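Local coordinates for exopolysaccharide biosynthesis protein (Pantoea stewartii subsp. stewartii DC283, PDB 6TGF), which probably modifies the exopolysaccharide of the bacterium's own biofilm, as a glycan-acting enzyme with a bacteriophage tailspike-like parallel beta-helix fold, at residues B[112-115]-B[116-120]. Numbering follows the deposited sequence.
Sequences FDQF and VKDNA. With EDO (1,2-ethanediol), chain X; EDO (1,2-ethanediol), chain C.
V116, K117 and D118 donate in turn to the carbonyls of F112, D113 and Q114, the last turn of helix 109-117, before N119 takes a positive phi and closes a Schellman motif. Its two bonds run from A120 N to F115 O (2.9 Å) and from N119 N to V116 O (3.0 Å). With CG anti to the backbone N (chi1 -171°), the F115 ring stands out from the side of the helix, and the turn brings A120 back onto it: its CD1 meets CB of A120 at 3.6 Å, and the A120 carbonyl oxygen sits 3.5 Å above one face, offset toward the rim. V56 of helix 53-57 and L91 of strand 89-92 also pack on this ring, which ties the helix end to both within the head-binding-like domain.

On the polar side, Q114 bends at chi2 (69°) and brings NE2 to OD2 of D118, a weak bond of 3.4 Å with amide and carboxylate planes 79° apart. The same OD2 accepts a shorter bond from O1 of 1,2-ethanediol in chain X, at 2.7 Å. D113 turns away, its OD1 taking W64 NE1 and O1 of a second ethanediol (chain C). Both diols probably come from the crystallisation liquor, so this partner of D118 may not be natural. The Schellman bonds thus use last-turn carbonyls and set the A120 methyl against the F115 ring, while the Q114–D118 bond is weak by its length and angle.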
# COMPACT_ATOMS: atom_id res chain seq x y z
N PHE B 112 37.19 4.52 56.93
CA PHE B 112 36.05 4.30 56.00
C PHE B 112 35.00 3.41 56.67
O PHE B 112 33.80 3.73 56.57
CB PHE B 112 36.51 3.66 54.68
CG PHE B 112 37.23 4.59 53.74
CD1 PHE B 112 36.80 5.89 53.53
CD2 PHE B 112 38.33 4.14 53.02
CE1 PHE B 112 37.47 6.73 52.65
CE2 PHE B 112 39.00 4.98 52.14
CZ PHE B 112 38.56 6.27 51.95
N ASP B 113 35.44 2.34 57.34
CA ASP B 113 34.56 1.37 58.04
C ASP B 113 33.83 2.09 59.18
O ASP B 113 32.59 1.99 59.23
CB ASP B 113 35.36 0.16 58.54
CG ASP B 113 35.90 -0.73 57.43
OD1 ASP B 113 35.27 -0.78 56.35
OD2 ASP B 113 36.95 -1.37 57.64
N GLN B 114 34.57 2.80 60.04
CA GLN B 114 34.03 3.54 61.21
C GLN B 114 32.97 4.54 60.74
O GLN B 114 31.89 4.60 61.37
CB GLN B 114 35.16 4.26 61.96
CG GLN B 114 34.79 4.68 63.38
CD GLN B 114 34.62 3.50 64.31
OE1 GLN B 114 35.17 2.42 64.10
NE2 GLN B 114 33.85 3.70 65.36
N PHE B 115 33.26 5.29 59.67
CA PHE B 115 32.39 6.33 59.07
C PHE B 115 31.05 5.71 58.66
O PHE B 115 29.99 6.25 59.02
CB PHE B 115 33.09 6.99 57.88
CG PHE B 115 32.40 8.20 57.31
CD1 PHE B 115 32.44 9.42 57.98
CD2 PHE B 115 31.73 8.14 56.10
CE1 PHE B 115 31.81 10.54 57.46
CE2 PHE B 115 31.10 9.26 55.58
CZ PHE B 115 31.14 10.45 56.25
N VAL B 116 31.11 4.59 57.93
CA VAL B 116 29.93 3.81 57.44
C VAL B 116 29.22 3.18 58.65
O VAL B 116 27.98 3.32 58.73
CB VAL B 116 30.35 2.75 56.41
CG1 VAL B 116 29.25 1.75 56.13
CG2 VAL B 116 30.83 3.40 55.12
N LYS B 117 29.97 2.54 59.54
CA LYS B 117 29.46 1.82 60.75
C LYS B 117 28.64 2.79 61.62
O LYS B 117 27.59 2.36 62.14
CB LYS B 117 30.61 1.22 61.56
CG LYS B 117 30.36 -0.20 62.06
CD LYS B 117 31.47 -0.75 62.94
CE LYS B 117 32.79 -0.89 62.22
NZ LYS B 117 33.70 -1.82 62.94
N ASP B 118 29.12 4.03 61.77
CA ASP B 118 28.52 5.08 62.63
C ASP B 118 27.43 5.84 61.87
O ASP B 118 26.86 6.78 62.46
CB ASP B 118 29.58 6.06 63.14
CG ASP B 118 30.57 5.44 64.11
OD1 ASP B 118 30.27 4.36 64.64
OD2 ASP B 118 31.63 6.06 64.35
N ASN B 119 27.14 5.47 60.61
CA ASN B 119 26.22 6.22 59.72
C ASN B 119 26.56 7.72 59.84
O ASN B 119 25.64 8.54 60.01
CB ASN B 119 24.75 5.93 60.06
CG ASN B 119 23.78 6.55 59.08
OD1 ASN B 119 23.96 6.44 57.87
ND2 ASN B 119 22.75 7.20 59.60
N ALA B 120 27.85 8.04 59.76
CA ALA B 120 28.42 9.38 60.02
C ALA B 120 28.27 10.27 58.78
O ALA B 120 27.98 9.73 57.70
CB ALA B 120 29.86 9.26 60.44
C1 EDO X . 33.65 8.18 62.06
O1 EDO X . 32.73 8.24 63.13
C2 EDO X . 35.06 8.30 62.51
O2 EDO X . 35.97 8.62 61.47
C1 EDO C . 35.60 -3.28 53.31
O1 EDO C . 34.54 -3.10 54.22
C2 EDO C . 35.18 -3.93 52.04
O2 EDO C . 34.18 -3.22 51.34